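Local coordinates for protein CRISPR-associated endonuclease Cas12b (Alicyclobacillus acidoterrestris, PDB 5U31) that cuts DNA as an RNA-guided endonuclease of the CRISPR antiviral defence, recognising its target next to a protospacer adjacent motif with a guide RNA, at residues E95-L106 and R175-F186; M200-L208 and L425-E434. The protein carries 3 engineered substitutions. One frame throughout, in Å; residues are numbered along the deposited sequence.

Contact 1: E95-L106 and R175-F186; sequences ELLQLARQLYEL and RTADVLRALADF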
loop_
_atom_site.group_PDB
_atom_site.type_symbol
_atom_site.label_atom_id
_atom_site.label_comp_id
_atom_site.label_asym_id
_atom_site.label_seq_id
_atom_site.Cartn_x
_atom_site.Cartn_y
_atom_site.Cartn_z
ATOM N N GLU A 95 8.596 -37.772 29.531
ATOM C CA GLU A 95 8.501 -38.568 28.311
ATOM C C GLU A 95 7.313 -38.129 27.465
ATOM O O GLU A 95 7.444 -37.913 26.255
ATOM C CB GLU A 95 8.397 -40.053 28.655
ATOM C CG GLU A 95 9.652 -40.619 29.275
ATOM C CD GLU A 95 9.539 -42.099 29.573
ATOM O OE1 GLU A 95 10.426 -42.856 29.128
ATOM O OE2 GLU A 95 8.565 -42.505 30.244
ATOM N N LEU A 96 6.146 -37.971 28.094
ATOM C CA LEU A 96 4.948 -37.575 27.360
ATOM C C LEU A 96 5.080 -36.168 26.789
ATOM O O LEU A 96 4.623 -35.902 25.671
ATOM C CB LEU A 96 3.725 -37.666 28.267
ATOM C CG LEU A 96 2.870 -38.927 28.206
ATOM C CD1 LEU A 96 3.724 -40.174 28.179
ATOM C CD2 LEU A 96 1.946 -38.936 29.399
ATOM N N LEU A 97 5.693 -35.252 27.541
ATOM C CA LEU A 97 5.891 -33.898 27.031
ATOM C C LEU A 97 6.829 -33.889 25.828
ATOM O O LEU A 97 6.585 -33.175 24.848
ATOM C CB LEU A 97 6.429 -32.990 28.136
ATOM C CG LEU A 97 5.464 -32.637 29.266
ATOM C CD1 LEU A 97 6.091 -31.619 30.180
ATOM C CD2 LEU A 97 4.164 -32.111 28.714
ATOM N N GLN A 98 7.903 -34.681 25.881
ATOM C CA GLN A 98 8.822 -34.747 24.749
ATOM C C GLN A 98 8.158 -35.374 23.530
ATOM O O GLN A 98 8.368 -34.916 22.402
ATOM C CB GLN A 98 10.081 -35.520 25.135
ATOM C CG GLN A 98 10.977 -34.766 26.098
ATOM C CD GLN A 98 12.296 -35.469 26.339
ATOM O OE1 GLN A 98 12.672 -36.381 25.600
ATOM N NE2 GLN A 98 13.010 -35.049 27.378
ATOM N N LEU A 99 7.354 -36.421 23.736
ATOM C CA LEU A 99 6.625 -37.025 22.625
ATOM C C LEU A 99 5.684 -36.016 21.981
ATOM O O LEU A 99 5.660 -35.864 20.756
ATOM C CB LEU A 99 5.840 -38.243 23.110
ATOM C CG LEU A 99 5.867 -39.510 22.250
ATOM C CD1 LEU A 99 4.571 -40.296 22.418
ATOM C CD2 LEU A 99 6.133 -39.202 20.784
ATOM N N ALA A 100 4.892 -35.319 22.801
ATOM C CA ALA A 100 3.945 -34.353 22.262
ATOM C C ALA A 100 4.658 -33.273 21.472
ATOM O O ALA A 100 4.203 -32.881 20.392
ATOM C CB ALA A 100 3.131 -33.731 23.390
ATOM N N ARG A 101 5.786 -32.786 21.990
ATOM C CA ARG A 101 6.532 -31.761 21.274
ATOM C C ARG A 101 7.097 -32.304 19.969
ATOM O O ARG A 101 7.088 -31.605 18.950
ATOM C CB ARG A 101 7.640 -31.205 22.158
ATOM C CG ARG A 101 8.538 -30.224 21.454
ATOM C CD ARG A 101 7.859 -28.891 21.245
ATOM N NE ARG A 101 8.663 -28.037 20.379
ATOM C CZ ARG A 101 8.350 -26.789 20.057
ATOM N NH1 ARG A 101 7.243 -26.238 20.534
ATOM N NH2 ARG A 101 9.145 -26.093 19.258
ATOM N N GLN A 102 7.584 -33.549 19.973
ATOM C CA GLN A 102 8.021 -34.172 18.727
ATOM C C GLN A 102 6.892 -34.188 17.712
ATOM O O GLN A 102 7.075 -33.805 16.551
ATOM C CB GLN A 102 8.497 -35.599 18.973
ATOM C CG GLN A 102 9.829 -35.733 19.653
ATOM C CD GLN A 102 10.226 -37.182 19.801
ATOM O OE1 GLN A 102 10.321 -37.913 18.813
ATOM N NE2 GLN A 102 10.441 -37.613 21.037
ATOM N N LEU A 103 5.716 -34.652 18.139
ATOM C CA LEU A 103 4.547 -34.641 17.270
ATOM C C LEU A 103 4.270 -33.244 16.738
ATOM O O LEU A 103 4.010 -33.067 15.542
ATOM C CB LEU A 103 3.332 -35.172 18.029
ATOM C CG LEU A 103 2.031 -35.249 17.237
ATOM C CD1 LEU A 103 2.154 -36.256 16.116
ATOM C CD2 LEU A 103 0.889 -35.611 18.153
ATOM N N TYR A 104 4.330 -32.237 17.611
ATOM C CA TYR A 104 4.019 -30.879 17.183
ATOM C C TYR A 104 4.965 -30.415 16.087
ATOM O O TYR A 104 4.541 -29.767 15.125
ATOM C CB TYR A 104 4.077 -29.923 18.367
ATOM C CG TYR A 104 3.835 -28.497 17.952
ATOM C CD1 TYR A 104 2.562 -28.067 17.605
ATOM C CD2 TYR A 104 4.878 -27.582 17.891
ATOM C CE1 TYR A 104 2.332 -26.767 17.215
ATOM C CE2 TYR A 104 4.654 -26.278 17.500
ATOM C CZ TYR A 104 3.379 -25.877 17.163
ATOM O OH TYR A 104 3.145 -24.581 16.775
ATOM N N GLU A 105 6.252 -30.742 16.209
ATOM C CA GLU A 105 7.210 -30.332 15.193
ATOM C C GLU A 105 7.025 -31.096 13.887
ATOM O O GLU A 105 7.524 -30.650 12.849
ATOM C CB GLU A 105 8.630 -30.496 15.730
ATOM C CG GLU A 105 8.897 -29.655 16.970
ATOM C CD GLU A 105 10.259 -29.916 17.588
ATOM O OE1 GLU A 105 11.006 -30.764 17.053
ATOM O OE2 GLU A 105 10.588 -29.271 18.609
ATOM N N LEU A 106 6.320 -32.232 13.912
ATOM C CA LEU A 106 5.950 -32.905 12.671
ATOM C C LEU A 106 4.705 -32.287 12.050
ATOM O O LEU A 106 4.587 -32.236 10.820
ATOM C CB LEU A 106 5.713 -34.398 12.914
ATOM C CG LEU A 106 6.885 -35.266 13.372
ATOM C CD1 LEU A 106 6.435 -36.695 13.569
ATOM C CD2 LEU A 106 8.015 -35.205 12.379
ATOM N N ARG A 175 10.511 -39.554 11.157
ATOM C CA ARG A 175 10.206 -40.005 12.507
ATOM C C ARG A 175 8.711 -40.172 12.752
ATOM O O ARG A 175 8.308 -40.400 13.897
ATOM C CB ARG A 175 10.791 -39.027 13.533
ATOM C CG ARG A 175 12.305 -38.872 13.485
ATOM C CD ARG A 175 13.012 -40.186 13.771
ATOM N NE ARG A 175 13.256 -40.953 12.552
ATOM C CZ ARG A 175 13.217 -42.280 12.486
ATOM N NH1 ARG A 175 12.932 -42.992 13.569
ATOM N NH2 ARG A 175 13.449 -42.899 11.336
ATOM N N THR A 176 7.883 -40.059 11.711
ATOM C CA THR A 176 6.442 -40.222 11.890
ATOM C C THR A 176 6.108 -41.591 12.472
ATOM O O THR A 176 5.363 -41.697 13.453
ATOM C CB THR A 176 5.718 -40.035 10.560
ATOM O OG1 THR A 176 6.086 -38.778 9.983
ATOM C CG2 THR A 176 4.220 -40.070 10.779
ATOM N N ALA A 177 6.653 -42.653 11.874
ATOM C CA ALA A 177 6.304 -44.002 12.300
ATOM C C ALA A 177 6.721 -44.254 13.739
ATOM O O ALA A 177 6.017 -44.946 14.483
ATOM C CB ALA A 177 6.944 -45.027 11.368
ATOM N N ASP A 178 7.858 -43.697 14.157
ATOM C CA ASP A 178 8.307 -43.922 15.528
ATOM C C ASP A 178 7.465 -43.133 16.523
ATOM O O ASP A 178 7.082 -43.662 17.573
ATOM C CB ASP A 178 9.788 -43.570 15.667
ATOM C CG ASP A 178 10.690 -44.542 14.930
ATOM O OD1 ASP A 178 10.969 -44.313 13.733
ATOM O OD2 ASP A 178 11.119 -45.540 15.546
ATOM N N VAL A 179 7.158 -41.873 16.208
ATOM C CA VAL A 179 6.294 -41.089 17.087
ATOM C C VAL A 179 4.931 -41.752 17.222
ATOM O O VAL A 179 4.386 -41.864 18.327
ATOM C CB VAL A 179 6.167 -39.643 16.576
ATOM C CG1 VAL A 179 5.022 -38.941 17.282
ATOM C CG2 VAL A 179 7.467 -38.890 16.799
ATOM N N LEU A 180 4.363 -42.209 16.103
ATOM C CA LEU A 180 3.071 -42.885 16.155
ATOM C C LEU A 180 3.139 -44.129 17.028
ATOM O O LEU A 180 2.278 -44.344 17.890
ATOM C CB LEU A 180 2.609 -43.247 14.747
ATOM C CG LEU A 180 2.165 -42.072 13.884
ATOM C CD1 LEU A 180 1.741 -42.564 12.515
ATOM C CD2 LEU A 180 1.037 -41.323 14.573
ATOM N N ARG A 181 4.163 -44.960 16.825
ATOM C CA ARG A 181 4.287 -46.166 17.633
ATOM C C ARG A 181 4.533 -45.825 19.096
ATOM O O ARG A 181 4.041 -46.522 19.989
ATOM C CB ARG A 181 5.397 -47.060 17.086
ATOM C CG ARG A 181 4.991 -47.845 15.854
ATOM C CD ARG A 181 6.031 -48.897 15.513
ATOM N NE ARG A 181 6.814 -48.547 14.330
ATOM C CZ ARG A 181 6.588 -49.037 13.115
ATOM N NH1 ARG A 181 7.352 -48.667 12.096
ATOM N NH2 ARG A 181 5.598 -49.901 12.919
ATOM N N ALA A 182 5.281 -44.754 19.365
ATOM C CA ALA A 182 5.458 -44.316 20.745
ATOM C C ALA A 182 4.125 -43.899 21.353
ATOM O O ALA A 182 3.775 -44.328 22.460
ATOM C CB ALA A 182 6.465 -43.168 20.815
ATOM N N LEU A 183 3.366 -43.059 20.641
ATOM C CA LEU A 183 2.025 -42.704 21.098
ATOM C C LEU A 183 1.196 -43.949 21.389
ATOM O O LEU A 183 0.513 -44.023 22.417
ATOM C CB LEU A 183 1.325 -41.822 20.060
ATOM C CG LEU A 183 1.789 -40.364 19.966
ATOM C CD1 LEU A 183 1.326 -39.713 18.677
ATOM C CD2 LEU A 183 1.279 -39.574 21.146
ATOM N N ALA A 184 1.265 -44.948 20.509
ATOM C CA ALA A 184 0.485 -46.163 20.712
ATOM C C ALA A 184 0.883 -46.872 22.000
ATOM O O ALA A 184 0.016 -47.291 22.777
ATOM C CB ALA A 184 0.644 -47.093 19.513
ATOM N N ASP A 185 2.189 -46.998 22.259
ATOM C CA ASP A 185 2.651 -47.699 23.454
ATOM C C ASP A 185 2.251 -46.980 24.730
ATOM O O ASP A 185 2.176 -47.610 25.790
ATOM C CB ASP A 185 4.170 -47.874 23.414
ATOM C CG ASP A 185 4.641 -48.615 22.178
ATOM O OD1 ASP A 185 3.866 -49.444 21.653
ATOM O OD2 ASP A 185 5.781 -48.371 21.730
ATOM N N PHE A 186 1.998 -45.678 24.652
ATOM C CA PHE A 186 1.580 -44.892 25.798
ATOM C C PHE A 186 0.064 -44.775 25.904
ATOM O O PHE A 186 -0.435 -43.905 26.626
ATOM C CB PHE A 186 2.215 -43.503 25.735
ATOM C CG PHE A 186 3.678 -43.491 26.045
ATOM C CD1 PHE A 186 4.212 -44.358 26.986
ATOM C CD2 PHE A 186 4.525 -42.603 25.403
ATOM C CE1 PHE A 186 5.568 -44.338 27.282
ATOM C CE2 PHE A 186 5.880 -42.578 25.693
ATOM C CZ PHE A 186 6.400 -43.447 26.633
#
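L99 lies against one side of helix 176-185, and its two methyl branches divide the work. Beyond CB, CG meets the methyl of A182. L99 CD2 then leans on V179 CG1 at 3.7 Å, the two side chains sliding past each other in opposite directions, while L99 CD1 sits against the backbone N of L183 (3.5 Å) and L183 CD2 and reaches the edge of the F186 ring near its plane. One face of that ring is met by L96: its CD1 stands 4.0 Å from the F186 ring centroid, 20° off the normal, a CH-pi contact displaced toward the rim. V179 answers from the other helix as a knob in the hole formed by L99, Q102, L103 and L106. With CG1 anti to its backbone N (chi1 166°), V179 turns that methyl to L99 and L103 and leaves CG2 to meet L106 CD1 tip to tip at 4.0 Å. Q102 OE1 comes across V179 CG2 at 3.6 Å. L103 passes at about a right angle to both V179 and L183, and it also packs on L44 and L129. Polar ends are served from outside the interface: T176 OG1 bonds to K124 NZ, and E95 OE2 to the backbone N of S92. The two axes approach to 10.2 Å with their directions 143° apart. This is an apolar, roughly antiparallel helix pair with a knob-into-hole at V179, joining helices 93-107 and 176-185 within the helical packing of the REC1 domain.

Contact 2: M200-L208 and L425-E434; sequences MSSVEWKPL and LKVENGVARE
V203 and L425 reach toward each other tip to tip, V203 CG1 standing 3.7 Å from L425 CD2. On the other branch, V203 CG2 rests on A432 CB at 3.6 Å. A chi1 of 180° puts V203 CG1 opposite the backbone N and over the centre of the W205 ring, so valine and indole pack within the same loop. L425 CD2 touches the far corner of the indole at W205 CZ3, 3.8 Å away, and W217 meets W205 with its ring planes inclined. The indole is also held by its nitrogen: NE1 bonds S201 OG, which lies in the ring plane. Outside this apolar patch the backbones take over. E204 N donates to A432 O at 2.8 Å, and E434 N returns a straight bond to E204 O, 3.2 Å long, although it approaches from above the carbonyl plane. Together they make a single bridge between E204 and R433, with E204 at the centre of an inverse gamma turn. At the polar edge the extended side chain of E434 carries its carboxylate past W205, the two planes 87° apart. E434 OE2 accepts K206 N at 2.7 Å on its anti side, and OE1 takes W217 NE1, so both oxygens are used and the carboxylate is fixed in rotation. The R433 guanidinium is engaged by a salt bridge to E428 OE2, on the neighbouring strand of its own hairpin. The arrangement is a two-stranded antiparallel beta-hairpin, closed by a type I' turn from E428 to V431, whose second strand is joined through one bridge by an irregular loop: WED-II hairpin and REC1 loop are thereby tied together.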
loop_
_atom_site.group_PDB
_atom_site.type_symbol
_atom_site.label_atom_id
_atom_site.label_comp_id
_atom_site.label_asym_id
_atom_site.label_seq_id
_atom_site.Cartn_x
_atom_site.Cartn_y
_atom_site.Cartn_z
HETATM N N MSE A 200 -18.943 -32.777 21.204
HETATM C CA MSE A 200 -18.868 -31.345 20.926
HETATM C C MSE A 200 -19.927 -30.845 19.954
HETATM O O MSE A 200 -20.349 -29.690 20.032
HETATM C CB MSE A 200 -17.492 -30.995 20.373
HETATM C CG MSE A 200 -16.505 -30.522 21.412
HETATM SE SE MSE A 200 -14.690 -30.610 20.729
HETATM C CE MSE A 200 -14.224 -32.401 21.333
ATOM N N SER A 201 -20.342 -31.702 19.026
ATOM C CA SER A 201 -21.301 -31.332 17.996
ATOM C C SER A 201 -22.638 -32.003 18.264
ATOM O O SER A 201 -22.695 -33.183 18.624
ATOM C CB SER A 201 -20.800 -31.711 16.599
ATOM O OG SER A 201 -20.826 -33.111 16.398
ATOM N N SER A 202 -23.711 -31.237 18.088
ATOM C CA SER A 202 -25.066 -31.731 18.262
ATOM C C SER A 202 -25.734 -32.064 16.932
ATOM O O SER A 202 -26.925 -32.388 16.908
ATOM C CB SER A 202 -25.895 -30.702 19.033
ATOM O OG SER A 202 -25.793 -29.423 18.431
ATOM N N VAL A 203 -24.995 -31.995 15.831
ATOM C CA VAL A 203 -25.548 -32.270 14.511
ATOM C C VAL A 203 -25.699 -33.775 14.337
ATOM O O VAL A 203 -24.772 -34.541 14.625
ATOM C CB VAL A 203 -24.654 -31.669 13.415
ATOM C CG1 VAL A 203 -25.226 -31.960 12.045
ATOM C CG2 VAL A 203 -24.493 -30.168 13.617
ATOM N N GLU A 204 -26.871 -34.205 13.868
ATOM C CA GLU A 204 -27.113 -35.617 13.565
ATOM C C GLU A 204 -26.499 -35.927 12.204
ATOM O O GLU A 204 -27.155 -35.899 11.161
ATOM C CB GLU A 204 -28.602 -35.934 13.594
ATOM C CG GLU A 204 -29.249 -35.696 14.940
ATOM C CD GLU A 204 -30.738 -35.972 14.926
ATOM O OE1 GLU A 204 -31.264 -36.361 13.860
ATOM O OE2 GLU A 204 -31.381 -35.800 15.984
ATOM N N TRP A 205 -25.203 -36.221 12.221
ATOM C CA TRP A 205 -24.500 -36.507 10.985
ATOM C C TRP A 205 -24.958 -37.845 10.412
ATOM O O TRP A 205 -25.507 -38.699 11.114
ATOM C CB TRP A 205 -22.987 -36.532 11.212
ATOM C CG TRP A 205 -22.412 -35.294 11.850
ATOM C CD1 TRP A 205 -22.114 -35.112 13.169
ATOM C CD2 TRP A 205 -22.049 -34.077 11.188
ATOM N NE1 TRP A 205 -21.592 -33.857 13.371
ATOM C CE2 TRP A 205 -21.544 -33.201 12.169
ATOM C CE3 TRP A 205 -22.110 -33.642 9.861
ATOM C CZ2 TRP A 205 -21.102 -31.915 11.866
ATOM C CZ3 TRP A 205 -21.667 -32.368 9.561
ATOM C CH2 TRP A 205 -21.169 -31.520 10.559
ATOM N N LYS A 206 -24.737 -38.013 9.112
ATOM C CA LYS A 206 -24.951 -39.310 8.490
ATOM C C LYS A 206 -24.125 -40.364 9.225
ATOM O O LYS A 206 -22.975 -40.099 9.599
ATOM C CB LYS A 206 -24.566 -39.259 7.009
ATOM C CG LYS A 206 -24.578 -40.604 6.290
ATOM C CD LYS A 206 -23.915 -40.522 4.919
ATOM C CE LYS A 206 -23.852 -41.891 4.252
ATOM N NZ LYS A 206 -23.095 -41.862 2.968
ATOM N N PRO A 207 -24.682 -41.549 9.481
ATOM C CA PRO A 207 -23.941 -42.561 10.243
ATOM C C PRO A 207 -22.649 -42.957 9.548
ATOM O O PRO A 207 -22.553 -42.963 8.319
ATOM C CB PRO A 207 -24.918 -43.738 10.312
ATOM C CG PRO A 207 -26.258 -43.125 10.129
ATOM C CD PRO A 207 -26.051 -41.990 9.173
ATOM N N LEU A 208 -21.649 -43.292 10.355
ATOM C CA LEU A 208 -20.353 -43.671 9.816
ATOM C C LEU A 208 -20.431 -45.036 9.136
ATOM O O LEU A 208 -21.057 -45.967 9.648
ATOM C CB LEU A 208 -19.309 -43.685 10.931
ATOM C CG LEU A 208 -18.976 -42.337 11.583
ATOM C CD1 LEU A 208 -18.068 -42.515 12.787
ATOM C CD2 LEU A 208 -18.332 -41.398 10.583
ATOM N N LEU A 425 -25.971 -29.209 5.549
ATOM C CA LEU A 425 -26.704 -29.330 6.796
ATOM C C LEU A 425 -28.086 -28.726 6.625
ATOM O O LEU A 425 -28.247 -27.684 5.982
ATOM C CB LEU A 425 -25.974 -28.640 7.941
ATOM C CG LEU A 425 -24.703 -29.342 8.405
ATOM C CD1 LEU A 425 -24.244 -28.731 9.710
ATOM C CD2 LEU A 425 -24.961 -30.827 8.563
ATOM N N LYS A 426 -29.078 -29.391 7.197
ATOM C CA LYS A 426 -30.451 -28.922 7.173
ATOM C C LYS A 426 -30.958 -28.885 8.605
ATOM O O LYS A 426 -30.659 -29.785 9.393
ATOM C CB LYS A 426 -31.315 -29.830 6.305
ATOM C CG LYS A 426 -32.635 -29.232 5.901
ATOM C CD LYS A 426 -32.853 -29.386 4.405
ATOM C CE LYS A 426 -33.498 -30.714 4.043
ATOM N NZ LYS A 426 -33.652 -30.825 2.563
ATOM N N VAL A 427 -31.700 -27.837 8.950
ATOM C CA VAL A 427 -32.166 -27.632 10.318
ATOM C C VAL A 427 -33.681 -27.498 10.294
ATOM O O VAL A 427 -34.220 -26.611 9.620
ATOM C CB VAL A 427 -31.515 -26.401 10.966
ATOM C CG1 VAL A 427 -32.081 -26.176 12.353
ATOM C CG2 VAL A 427 -30.004 -26.587 11.038
ATOM N N GLU A 428 -34.363 -28.374 11.031
ATOM C CA GLU A 428 -35.820 -28.399 11.091
ATOM C C GLU A 428 -36.239 -28.526 12.546
ATOM O O GLU A 428 -35.964 -29.549 13.183
ATOM C CB GLU A 428 -36.396 -29.564 10.274
ATOM C CG GLU A 428 -35.670 -29.861 8.967
ATOM C CD GLU A 428 -35.745 -31.333 8.588
ATOM O OE1 GLU A 428 -36.714 -32.004 9.007
ATOM O OE2 GLU A 428 -34.829 -31.821 7.889
ATOM N N ASN A 429 -36.908 -27.498 13.068
ATOM C CA ASN A 429 -37.376 -27.487 14.455
ATOM C C ASN A 429 -36.222 -27.682 15.434
ATOM O O ASN A 429 -36.343 -28.399 16.429
ATOM C CB ASN A 429 -38.463 -28.540 14.689
ATOM C CG ASN A 429 -39.834 -28.068 14.252
ATOM O OD1 ASN A 429 -40.458 -27.240 14.918
ATOM N ND2 ASN A 429 -40.320 -28.607 13.138
ATOM N N GLY A 430 -35.083 -27.060 15.137
ATOM C CA GLY A 430 -33.980 -26.999 16.069
ATOM C C GLY A 430 -32.965 -28.124 15.996
ATOM O O GLY A 430 -31.927 -28.032 16.665
ATOM N N VAL A 431 -33.214 -29.184 15.222
ATOM C CA VAL A 431 -32.267 -30.289 15.098
ATOM C C VAL A 431 -31.533 -30.181 13.769
ATOM O O VAL A 431 -32.155 -30.107 12.701
ATOM C CB VAL A 431 -32.953 -31.661 15.243
ATOM C CG1 VAL A 431 -33.445 -31.850 16.655
ATOM C CG2 VAL A 431 -34.094 -31.820 14.260
ATOM N N ALA A 432 -30.206 -30.172 13.837
ATOM C CA ALA A 432 -29.363 -30.134 12.654
ATOM C C ALA A 432 -29.160 -31.549 12.131
ATOM O O ALA A 432 -28.772 -32.447 12.884
ATOM C CB ALA A 432 -28.016 -29.487 12.978
ATOM N N ARG A 433 -29.417 -31.738 10.842
ATOM C CA ARG A 433 -29.356 -33.047 10.207
ATOM C C ARG A 433 -28.552 -32.920 8.920
ATOM O O ARG A 433 -28.778 -31.993 8.136
ATOM C CB ARG A 433 -30.782 -33.575 9.946
ATOM C CG ARG A 433 -30.955 -34.530 8.764
ATOM C CD ARG A 433 -32.401 -34.521 8.226
ATOM N NE ARG A 433 -32.499 -35.128 6.894
ATOM C CZ ARG A 433 -33.427 -34.817 5.988
ATOM N NH1 ARG A 433 -33.432 -35.416 4.797
ATOM N NH2 ARG A 433 -34.345 -33.897 6.262
ATOM N N GLU A 434 -27.593 -33.825 8.723
ATOM C CA GLU A 434 -26.794 -33.825 7.503
ATOM C C GLU A 434 -27.613 -34.394 6.349
ATOM O O GLU A 434 -28.300 -35.409 6.500
ATOM C CB GLU A 434 -25.510 -34.638 7.703
ATOM C CG GLU A 434 -24.569 -34.673 6.495
ATOM C CD GLU A 434 -23.291 -35.453 6.767
ATOM O OE1 GLU A 434 -22.312 -35.286 6.008
ATOM O OE2 GLU A 434 -23.262 -36.232 7.742
#

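In the fold
Contact 1 is the more buried: 6 of its 12 touching residues are buried, whereas in contact 2 3 of 10 are buried and 5 exposed. Both lie on the same side of the chain's centre, their centres about 35 Å apart. Contact 1 stays inside REC1, pairing two helices through aliphatic side chains and one aromatic ring, with helices 66-83 and 118-130 packed around it. Contact 2 crosses from REC1 to WED-II and relies on backbone hydrogen bonds and a carboxylate as well as a small apolar centre. Helix 17-45 borders both: L44 touches contact 1, K25 touches V203, and E18 bonds to the backbone of V427. Neither contains an annotated site, though nucleic acid passes near each.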